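Local atomic coordinates of Sso-CP2 metallo-carboxypetidase (Sulfolobus solfataricus, PDB entry 4MMO), a protein that probably cleaves peptides as a zinc-dependent carboxypeptidase of the M20 family. Residues A[115-119]-A[427-432]; A[227-233]-A[320-325]; A[313-319]-A[343-348]. All coordinates share one frame; numbering follows the deposited sequence.

Contact 1. Residues A[115-119]-A[427-432]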
loop_
_atom_site.group_PDB
_atom_site.type_symbol
_atom_site.label_atom_id
_atom_site.label_comp_id
_atom_site.label_asym_id
_atom_site.label_seq_id
_atom_site.Cartn_x
_atom_site.Cartn_y
_atom_site.Cartn_z
ATOM N N ALA A 115 4.930 -44.977 -6.567
ATOM C CA ALA A 115 5.141 -45.937 -5.485
ATOM C C ALA A 115 3.983 -46.927 -5.448
ATOM O O ALA A 115 4.192 -48.136 -5.382
ATOM C CB ALA A 115 5.272 -45.226 -4.148
ATOM N N ILE A 116 2.760 -46.407 -5.505
ATOM C CA ILE A 116 1.571 -47.249 -5.471
ATOM C C ILE A 116 1.584 -48.207 -6.654
ATOM O O ILE A 116 1.254 -49.385 -6.512
ATOM C CB ILE A 116 0.283 -46.405 -5.490
ATOM C CG1 ILE A 116 0.193 -45.563 -4.216
ATOM C CG2 ILE A 116 -0.957 -47.295 -5.606
ATOM C CD1 ILE A 116 -0.887 -44.487 -4.258
ATOM N N LYS A 117 1.973 -47.691 -7.815
ATOM C CA LYS A 117 2.054 -48.488 -9.029
ATOM C C LYS A 117 3.016 -49.654 -8.856
ATOM O O LYS A 117 2.716 -50.783 -9.244
ATOM C CB LYS A 117 2.530 -47.623 -10.193
ATOM C CG LYS A 117 2.621 -48.360 -11.517
ATOM C CD LYS A 117 3.298 -47.508 -12.577
ATOM C CE LYS A 117 2.972 -48.006 -13.972
ATOM N NZ LYS A 117 3.223 -49.464 -14.131
ATOM N N HIS A 118 4.182 -49.367 -8.292
ATOM C CA HIS A 118 5.204 -50.384 -8.111
ATOM C C HIS A 118 4.683 -51.511 -7.227
ATOM O O HIS A 118 4.813 -52.686 -7.568
ATOM C CB HIS A 118 6.471 -49.765 -7.521
ATOM C CG HIS A 118 7.158 -48.812 -8.450
ATOM N ND1 HIS A 118 8.276 -48.089 -8.086
ATOM C CD2 HIS A 118 6.887 -48.464 -9.728
ATOM C CE1 HIS A 118 8.659 -47.337 -9.100
ATOM N NE2 HIS A 118 7.833 -47.544 -10.111
ATOM N N LEU A 119 4.069 -51.151 -6.105
ATOM C CA LEU A 119 3.530 -52.148 -5.191
ATOM C C LEU A 119 2.419 -52.962 -5.849
ATOM O O LEU A 119 2.344 -54.173 -5.659
ATOM C CB LEU A 119 3.023 -51.487 -3.907
ATOM C CG LEU A 119 4.085 -50.802 -3.040
ATOM C CD1 LEU A 119 3.462 -50.281 -1.753
ATOM C CD2 LEU A 119 5.243 -51.737 -2.718
ATOM N N THR A 427 7.834 -43.579 -0.102
ATOM C CA THR A 427 6.412 -43.891 -0.120
ATOM C C THR A 427 6.196 -45.398 -0.130
ATOM O O THR A 427 5.310 -45.912 0.553
ATOM C CB THR A 427 5.710 -43.294 -1.355
ATOM O OG1 THR A 427 5.942 -41.878 -1.412
ATOM C CG2 THR A 427 4.210 -43.574 -1.301
ATOM N N GLU A 428 6.996 -46.093 -0.934
ATOM C CA GLU A 428 6.939 -47.548 -1.026
ATOM C C GLU A 428 7.146 -48.184 0.343
ATOM O O GLU A 428 6.322 -48.977 0.796
ATOM C CB GLU A 428 7.991 -48.062 -2.012
ATOM C CG GLU A 428 7.561 -47.962 -3.469
ATOM C CD GLU A 428 8.690 -48.233 -4.452
ATOM O OE1 GLU A 428 9.872 -48.205 -4.048
ATOM O OE2 GLU A 428 8.393 -48.466 -5.638
ATOM N N GLU A 429 8.241 -47.821 1.005
ATOM C CA GLU A 429 8.531 -48.340 2.337
ATOM C C GLU A 429 7.432 -47.964 3.320
ATOM O O GLU A 429 7.068 -48.765 4.182
ATOM C CB GLU A 429 9.880 -47.826 2.842
ATOM C CG GLU A 429 11.073 -48.634 2.356
ATOM C CD GLU A 429 11.038 -50.075 2.837
ATOM O OE1 GLU A 429 11.666 -50.933 2.184
ATOM O OE2 GLU A 429 10.381 -50.348 3.867
ATOM N N PHE A 430 6.888 -46.756 3.186
ATOM C CA PHE A 430 5.820 -46.332 4.080
ATOM C C PHE A 430 4.587 -47.216 3.913
ATOM O O PHE A 430 3.969 -47.611 4.897
ATOM C CB PHE A 430 5.453 -44.864 3.860
ATOM C CG PHE A 430 4.099 -44.501 4.395
ATOM C CD1 PHE A 430 3.890 -44.374 5.760
ATOM C CD2 PHE A 430 3.027 -44.309 3.536
ATOM C CE1 PHE A 430 2.638 -44.056 6.259
ATOM C CE2 PHE A 430 1.775 -43.993 4.029
ATOM C CZ PHE A 430 1.580 -43.865 5.393
ATOM N N LEU A 431 4.245 -47.536 2.669
ATOM C CA LEU A 431 3.051 -48.327 2.379
ATOM C C LEU A 431 3.219 -49.805 2.758
ATOM O O LEU A 431 2.240 -50.493 3.031
ATOM C CB LEU A 431 2.687 -48.220 0.893
ATOM C CG LEU A 431 2.209 -46.859 0.352
ATOM C CD1 LEU A 431 2.122 -46.910 -1.158
ATOM C CD2 LEU A 431 0.863 -46.463 0.933
ATOM N N LYS A 432 4.452 -50.297 2.738
ATOM C CA LYS A 432 4.729 -51.678 3.127
ATOM C C LYS A 432 4.625 -51.821 4.638
ATOM O O LYS A 432 4.219 -52.856 5.156
ATOM C CB LYS A 432 6.130 -52.087 2.671
ATOM C CG LYS A 432 6.231 -52.460 1.204
ATOM C CD LYS A 432 7.680 -52.553 0.761
ATOM C CE LYS A 432 7.840 -53.498 -0.415
ATOM N NZ LYS A 432 9.107 -53.257 -1.157
#
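Ala115, His118 and Leu119 meet Thr427, Glu428 and Leu431 in a helix-helix packing contact between helix 102-121 and the C-terminal helix 417-433, which lie together on the mixed beta sheet of the zinc-binding domain. The axes of the two short segments cross at -57° and approach to 9.2 Å, with the small Ala115 at the crossing: its CB lies 3.4 Å from CB of Thr427. Thr427 turns its hydroxyl back along its own helix, where OG1 bonds to the carbonyl of Ala423. Beneath the crossing, Ile116 touches Ile68 and Leu431 touches Leu66, both on strand 65-71.

The outer margin is polar. The chain of Glu428, extended beyond CG, passes over Ala115, with CG 3.6 Å from its CB, and delivers OE2 to the edge of the His118 ring. There ND1 donates to OE2 at 2.5 Å, a length so short that its exact value is doubtful, along a bent line of 140°. Carboxylate and ring planes are turned 51° apart. The other ring nitrogen, NE2, bonds to Glu4, so the imidazole is held between two carboxylates, which may favour its charged form. Were Glu428 an alanine, ND1 would probably lose this acceptor, the methyl of Ala115 would be partly uncovered and the ring would be less firmly fixed in its rotation.

Leu119 forks into the groove between Leu431 and Lys432: CD1 presses on CB of Leu431 at 3.4 Å, while CD2 rests 3.9 Å from CE in the aliphatic part of Lys432.

Contact 2. Residues A[227-233]-A[320-325]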
loop_
_atom_site.group_PDB
_atom_site.type_symbol
_atom_site.label_atom_id
_atom_site.label_comp_id
_atom_site.label_asym_id
_atom_site.label_seq_id
_atom_site.Cartn_x
_atom_site.Cartn_y
_atom_site.Cartn_z
ATOM N N ILE A 227 -6.744 -8.062 20.658
ATOM C CA ILE A 227 -8.153 -8.412 20.519
ATOM C C ILE A 227 -8.601 -9.191 21.750
ATOM O O ILE A 227 -8.013 -10.216 22.094
ATOM C CB ILE A 227 -8.410 -9.249 19.250
ATOM C CG1 ILE A 227 -8.024 -8.450 18.006
ATOM C CG2 ILE A 227 -9.882 -9.665 19.163
ATOM C CD1 ILE A 227 -8.016 -9.265 16.725
ATOM N N GLU A 228 -9.637 -8.691 22.415
ATOM C CA GLU A 228 -10.136 -9.314 23.636
ATOM C C GLU A 228 -10.605 -10.741 23.366
ATOM O O GLU A 228 -11.413 -10.978 22.469
ATOM C CB GLU A 228 -11.280 -8.485 24.225
ATOM C CG GLU A 228 -11.810 -9.009 25.557
ATOM C CD GLU A 228 -12.963 -8.181 26.096
ATOM O OE1 GLU A 228 -13.046 -6.980 25.761
ATOM O OE2 GLU A 228 -13.792 -8.731 26.850
ATOM N N GLY A 229 -10.080 -11.685 24.142
ATOM C CA GLY A 229 -10.467 -13.083 24.043
ATOM C C GLY A 229 -9.635 -13.911 23.075
ATOM O O GLY A 229 -9.834 -15.118 22.963
ATOM N N PHE A 230 -8.697 -13.270 22.384
ATOM C CA PHE A 230 -7.921 -13.931 21.335
ATOM C C PHE A 230 -7.147 -15.154 21.839
ATOM O O PHE A 230 -7.098 -16.182 21.165
ATOM C CB PHE A 230 -6.960 -12.925 20.705
ATOM C CG PHE A 230 -6.207 -13.456 19.522
ATOM C CD1 PHE A 230 -6.785 -13.474 18.266
ATOM C CD2 PHE A 230 -4.908 -13.918 19.663
ATOM C CE1 PHE A 230 -6.090 -13.957 17.177
ATOM C CE2 PHE A 230 -4.207 -14.396 18.574
ATOM C CZ PHE A 230 -4.798 -14.417 17.331
ATOM N N TYR A 231 -6.561 -15.045 23.027
ATOM C CA TYR A 231 -5.700 -16.100 23.564
ATOM C C TYR A 231 -6.433 -17.095 24.464
ATOM O O TYR A 231 -5.853 -18.098 24.871
ATOM C CB TYR A 231 -4.524 -15.485 24.335
ATOM C CG TYR A 231 -3.545 -14.741 23.452
ATOM C CD1 TYR A 231 -2.559 -15.421 22.749
ATOM C CD2 TYR A 231 -3.613 -13.359 23.315
ATOM C CE1 TYR A 231 -1.665 -14.749 21.936
ATOM C CE2 TYR A 231 -2.724 -12.676 22.504
ATOM C CZ TYR A 231 -1.753 -13.374 21.816
ATOM O OH TYR A 231 -0.871 -12.698 21.006
ATOM N N ASP A 232 -7.702 -16.829 24.768
ATOM C CA ASP A 232 -8.451 -17.663 25.712
ATOM C C ASP A 232 -8.532 -19.129 25.278
ATOM O O ASP A 232 -8.467 -20.030 26.109
ATOM C CB ASP A 232 -9.867 -17.114 25.919
ATOM C CG ASP A 232 -9.886 -15.804 26.694
ATOM O OD1 ASP A 232 -8.859 -15.456 27.312
ATOM O OD2 ASP A 232 -10.936 -15.127 26.692
ATOM N N ASP A 233 -8.674 -19.358 23.976
ATOM C CA ASP A 233 -8.815 -20.712 23.447
ATOM C C ASP A 233 -7.461 -21.362 23.154
ATOM O O ASP A 233 -7.403 -22.523 22.752
ATOM C CB ASP A 233 -9.654 -20.690 22.163
ATOM C CG ASP A 233 -11.146 -20.589 22.434
ATOM O OD1 ASP A 233 -11.534 -20.010 23.471
ATOM O OD2 ASP A 233 -11.933 -21.091 21.606
ATOM N N LYS A 320 -14.621 -18.103 15.204
ATOM C CA LYS A 320 -14.733 -17.411 16.479
ATOM C C LYS A 320 -13.822 -16.179 16.517
ATOM O O LYS A 320 -14.226 -15.114 16.980
ATOM C CB LYS A 320 -14.392 -18.353 17.627
ATOM C CG LYS A 320 -14.567 -17.733 18.997
ATOM C CD LYS A 320 -14.519 -18.787 20.088
ATOM C CE LYS A 320 -14.723 -18.172 21.462
ATOM N NZ LYS A 320 -14.734 -19.205 22.536
ATOM N N VAL A 321 -12.595 -16.327 16.025
ATOM C CA VAL A 321 -11.638 -15.227 16.029
ATOM C C VAL A 321 -12.186 -14.073 15.199
ATOM O O VAL A 321 -12.006 -12.908 15.547
ATOM C CB VAL A 321 -10.260 -15.674 15.492
ATOM C CG1 VAL A 321 -9.335 -14.480 15.275
ATOM C CG2 VAL A 321 -9.620 -16.661 16.457
ATOM N N PHE A 322 -12.870 -14.411 14.110
ATOM C CA PHE A 322 -13.499 -13.414 13.256
ATOM C C PHE A 322 -14.538 -12.618 14.036
ATOM O O PHE A 322 -14.663 -11.409 13.861
ATOM C CB PHE A 322 -14.153 -14.090 12.051
ATOM C CG PHE A 322 -14.652 -13.130 11.005
ATOM C CD1 PHE A 322 -13.834 -12.119 10.524
ATOM C CD2 PHE A 322 -15.931 -13.252 10.487
ATOM C CE1 PHE A 322 -14.287 -11.238 9.555
ATOM C CE2 PHE A 322 -16.388 -12.376 9.515
ATOM C CZ PHE A 322 -15.564 -11.370 9.048
ATOM N N GLU A 323 -15.282 -13.298 14.903
ATOM C CA GLU A 323 -16.305 -12.631 15.703
ATOM C C GLU A 323 -15.659 -11.742 16.761
ATOM O O GLU A 323 -16.129 -10.632 17.020
ATOM C CB GLU A 323 -17.238 -13.657 16.363
ATOM C CG GLU A 323 -18.345 -13.039 17.210
ATOM C CD GLU A 323 -19.204 -12.047 16.437
ATOM O OE1 GLU A 323 -19.460 -12.278 15.235
ATOM O OE2 GLU A 323 -19.622 -11.032 17.034
ATOM N N LEU A 324 -14.584 -12.232 17.374
ATOM C CA LEU A 324 -13.848 -11.450 18.362
ATOM C C LEU A 324 -13.251 -10.204 17.714
ATOM O O LEU A 324 -13.286 -9.115 18.286
ATOM C CB LEU A 324 -12.735 -12.286 18.994
ATOM C CG LEU A 324 -13.158 -13.476 19.857
ATOM C CD1 LEU A 324 -11.929 -14.170 20.420
ATOM C CD2 LEU A 324 -14.084 -13.047 20.986
ATOM N N LEU A 325 -12.704 -10.374 16.515
ATOM C CA LEU A 325 -12.168 -9.254 15.764
ATOM C C LEU A 325 -13.260 -8.227 15.516
ATOM O O LEU A 325 -13.043 -7.027 15.672
ATOM C CB LEU A 325 -11.596 -9.725 14.429
ATOM C CG LEU A 325 -11.185 -8.606 13.468
ATOM C CD1 LEU A 325 -10.084 -7.753 14.084
ATOM C CD2 LEU A 325 -10.746 -9.178 12.130
HETATM O O HOH W 1 -13.136 -9.065 20.757
#
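Leu324 of helix 318-331 lies against the turn formed by Ile227 to Phe230, and much of the polar bonding here is by backbone groups of that turn. Phe230 N donates to Ile227 O at 3.1 Å, closing the turn, and Gly229 O accepts from Asp232 N while Leu324 CD1 sits 3.4 Å from the same oxygen. Glu228 O has no direct partner on the helix; a water donates to it at 3.1 Å and also to Leu324 O, tying loop to helix, though the second distance is doubtfully short. Phe230 O is taken by the side-chain amide of Gln316.

At the far end Lys320, stretched fully out with CG anti to its backbone N (chi1 -176°), reaches Asp233 in a weak salt bridge, NZ to OD1 3.4 Å. The apolar side faces inward: Ile227 CD1 meets Leu325 CD1 at 3.7 Å, and Val321 CG1 comes to the edge of the Phe230 ring, 3.8 Å from CE1. Ile227, Phe230 and Leu325 all rest on Phe310 of strand 299-312. With phi at 90°, Gly229 fills the third position of a classic type II beta turn, here packed on the helix that covers the antiparallel sheet of the M20 dimerisation domain.

Contact 3. Residues A[313-319]-A[343-348]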
loop_
_atom_site.group_PDB
_atom_site.type_symbol
_atom_site.label_atom_id
_atom_site.label_comp_id
_atom_site.label_asym_id
_atom_site.label_seq_id
_atom_site.Cartn_x
_atom_site.Cartn_y
_atom_site.Cartn_z
ATOM N N VAL A 313 -3.467 -21.264 16.425
ATOM C CA VAL A 313 -2.969 -22.481 17.050
ATOM C C VAL A 313 -4.095 -23.095 17.872
ATOM O O VAL A 313 -5.059 -22.406 18.202
ATOM C CB VAL A 313 -1.750 -22.193 17.953
ATOM C CG1 VAL A 313 -0.624 -21.575 17.140
ATOM C CG2 VAL A 313 -2.132 -21.274 19.109
ATOM N N PRO A 314 -3.984 -24.392 18.202
ATOM C CA PRO A 314 -5.056 -25.057 18.951
ATOM C C PRO A 314 -5.331 -24.348 20.275
ATOM O O PRO A 314 -4.351 -23.950 20.897
ATOM C CB PRO A 314 -4.487 -26.457 19.207
ATOM C CG PRO A 314 -3.479 -26.664 18.133
ATOM C CD PRO A 314 -2.875 -25.313 17.894
ATOM N N ASN A 315 -6.583 -24.171 20.709
ATOM C CA ASN A 315 -7.790 -24.635 20.029
ATOM C C ASN A 315 -8.572 -23.470 19.433
ATOM O O ASN A 315 -9.796 -23.415 19.542
ATOM C CB ASN A 315 -8.682 -25.375 21.029
ATOM C CG ASN A 315 -8.042 -26.653 21.544
ATOM O OD1 ASN A 315 -7.648 -27.520 20.765
ATOM N ND2 ASN A 315 -7.924 -26.770 22.863
ATOM N N GLN A 316 -7.869 -22.527 18.814
ATOM C CA GLN A 316 -8.532 -21.361 18.238
ATOM C C GLN A 316 -9.405 -21.757 17.053
ATOM O O GLN A 316 -9.009 -22.569 16.216
ATOM C CB GLN A 316 -7.512 -20.320 17.786
ATOM C CG GLN A 316 -6.753 -19.646 18.911
ATOM C CD GLN A 316 -5.737 -18.659 18.382
ATOM O OE1 GLN A 316 -4.863 -19.021 17.594
ATOM N NE2 GLN A 316 -5.862 -17.397 18.786
ATOM N N ASP A 317 -10.597 -21.171 16.999
ATOM C CA ASP A 317 -11.542 -21.386 15.915
ATOM C C ASP A 317 -11.553 -20.121 15.061
ATOM O O ASP A 317 -11.852 -19.042 15.568
ATOM C CB ASP A 317 -12.933 -21.647 16.502
ATOM C CG ASP A 317 -13.970 -21.993 15.448
ATOM O OD1 ASP A 317 -13.828 -21.576 14.278
ATOM O OD2 ASP A 317 -14.947 -22.683 15.805
ATOM N N PRO A 318 -11.232 -20.243 13.762
ATOM C CA PRO A 318 -11.146 -19.037 12.931
ATOM C C PRO A 318 -12.461 -18.267 12.853
ATOM O O PRO A 318 -12.448 -17.033 12.842
ATOM C CB PRO A 318 -10.749 -19.586 11.556
ATOM C CG PRO A 318 -11.150 -21.014 11.581
ATOM C CD PRO A 318 -10.944 -21.460 12.984
ATOM N N TYR A 319 -13.581 -18.978 12.813
ATOM C CA TYR A 319 -14.882 -18.321 12.792
ATOM C C TYR A 319 -15.126 -17.570 14.101
ATOM O O TYR A 319 -15.745 -16.511 14.111
ATOM C CB TYR A 319 -15.994 -19.336 12.519
ATOM C CG TYR A 319 -15.905 -19.948 11.140
ATOM C CD1 TYR A 319 -16.401 -19.278 10.032
ATOM C CD2 TYR A 319 -15.316 -21.192 10.944
ATOM C CE1 TYR A 319 -16.318 -19.824 8.770
ATOM C CE2 TYR A 319 -15.228 -21.748 9.676
ATOM C CZ TYR A 319 -15.733 -21.055 8.593
ATOM O OH TYR A 319 -15.659 -21.591 7.327
ATOM N N PHE A 343 -10.948 -19.474 6.003
ATOM C CA PHE A 343 -11.036 -19.975 7.367
ATOM C C PHE A 343 -10.424 -21.373 7.416
ATOM O O PHE A 343 -10.881 -22.277 6.723
ATOM C CB PHE A 343 -12.493 -20.026 7.839
ATOM C CG PHE A 343 -13.203 -18.697 7.794
ATOM C CD1 PHE A 343 -13.770 -18.235 6.616
ATOM C CD2 PHE A 343 -13.320 -17.919 8.933
ATOM C CE1 PHE A 343 -14.428 -17.015 6.572
ATOM C CE2 PHE A 343 -13.976 -16.702 8.898
ATOM C CZ PHE A 343 -14.531 -16.249 7.714
ATOM N N GLU A 344 -9.374 -21.536 8.215
ATOM C CA GLU A 344 -8.709 -22.831 8.362
ATOM C C GLU A 344 -8.492 -23.113 9.839
ATOM O O GLU A 344 -8.140 -22.216 10.601
ATOM C CB GLU A 344 -7.366 -22.839 7.627
ATOM C CG GLU A 344 -7.453 -22.556 6.131
ATOM C CD GLU A 344 -7.430 -23.821 5.292
ATOM O OE1 GLU A 344 -8.222 -24.746 5.579
ATOM O OE2 GLU A 344 -6.610 -23.894 4.350
ATOM N N TYR A 345 -8.713 -24.357 10.243
ATOM C CA TYR A 345 -8.549 -24.747 11.639
ATOM C C TYR A 345 -7.107 -25.160 11.917
ATOM O O TYR A 345 -6.469 -25.783 11.069
ATOM C CB TYR A 345 -9.474 -25.920 11.978
ATOM C CG TYR A 345 -10.949 -25.590 11.928
ATOM C CD1 TYR A 345 -11.669 -25.715 10.747
ATOM C CD2 TYR A 345 -11.623 -25.163 13.063
ATOM C CE1 TYR A 345 -13.016 -25.420 10.700
ATOM C CE2 TYR A 345 -12.972 -24.861 13.025
ATOM C CZ TYR A 345 -13.663 -24.994 11.843
ATOM O OH TYR A 345 -15.008 -24.696 11.799
ATOM N N PRO A 346 -6.584 -24.822 13.109
ATOM C CA PRO A 346 -5.287 -25.377 13.510
ATOM C C PRO A 346 -5.426 -26.850 13.875
ATOM O O PRO A 346 -6.530 -27.284 14.208
ATOM C CB PRO A 346 -4.929 -24.561 14.752
ATOM C CG PRO A 346 -6.243 -24.176 15.326
ATOM C CD PRO A 346 -7.144 -23.940 14.146
ATOM N N VAL A 347 -4.325 -27.597 13.815
ATOM C CA VAL A 347 -4.344 -29.038 14.050
ATOM C C VAL A 347 -3.027 -29.500 14.654
ATOM O O VAL A 347 -1.961 -29.016 14.277
ATOM C CB VAL A 347 -4.538 -29.822 12.732
ATOM C CG1 VAL A 347 -4.446 -31.331 12.966
ATOM C CG2 VAL A 347 -5.860 -29.484 12.092
ATOM N N ARG A 348 -3.119 -30.447 15.583
ATOM C CA ARG A 348 -1.958 -31.153 16.108
ATOM C C ARG A 348 -2.361 -32.581 16.428
ATOM O O ARG A 348 -3.324 -32.805 17.159
ATOM C CB ARG A 348 -1.431 -30.475 17.368
ATOM C CG ARG A 348 -0.436 -29.382 17.092
ATOM C CD ARG A 348 0.007 -28.709 18.367
ATOM N NE ARG A 348 0.734 -27.479 18.079
ATOM C CZ ARG A 348 0.777 -26.421 18.881
ATOM N NH1 ARG A 348 0.138 -26.427 20.046
ATOM N NH2 ARG A 348 1.468 -25.351 18.517
#
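Phe343 and Tyr319 form an offset stack where the start of helix 318-331 meets the last part of strand 337-348. Starting at CB, Phe343 already lies over the tyrosine ring, 3.5 Å from Tyr319 CZ, in a CH-pi contact. With CG anti to the carbonyl carbon (chi1 -58°), the ring then continues across the same face: CG is 3.5 Å from Tyr319 CE1, and CD2 is equally near Tyr319 CD1. Phe343 CD1 and CE1 both lie nearest Tyr319 CE1. Beyond these, CE2 still lies near Tyr319 CD1, and at the tip CZ has drifted to 4.1 Å from Tyr319 CE1. The planes are only 6° apart and the centroids 4.2 Å from each other. Pro318 borders the edge of the Phe343 ring.

Pro318 is wedged further along the strand, with CG 3.4 Å from Glu344 O and its ring over one face of Tyr345, off-centre. The hydroxyl of Tyr345 approaches the Tyr319 ring at its edge. Asp317 provides the N-cap: OD1 accepts from Tyr319 N at 3.0 Å, from the anti side and 34° out of the carboxylate plane. Before it, a cis peptide between Pro314 and Asn315 bends the chain, and Gln316 OE1 takes the N-H of Val313 within its carbonyl plane. Pro346 fits into this bend, CG against Val313 C and CD against Gln316 O. Pro314 CD covers one face of the Arg348 guanidinium, 3.9 Å from NH1, while NE of that arginine bonds to Asn376.

Glu344 points the other way and pairs through its backbone with Leu182. Since strand 178-190 runs antiparallel to both 299-312 and 337-348, the contact fastens the helix entrance of a split beta-alpha-beta crossover, with that strand between the two it joins.

Contacts 2 and 3 are neighbours, their centres about 12 Å apart, and share helix 318-331: contact 3 holds its entrance and contact 2 its next turns. They are joined directly, Asp233 O lying 2.7 Å from Asn315 N in a probable hydrogen bond and Phe322 CB packing 4.1 Å from Phe343 CE2. Contact 1 stands apart, its centre about 32 Å from that of contact 3 and about 44 Å from that of contact 2. The metal site lies nearer the first and third: the side chain of Glu344 is about 10 Å from the zinc ion, that of Thr427 about 12 Å from the side chain of Glu163, and helix 102-121 carries another zinc ligand, Asp104.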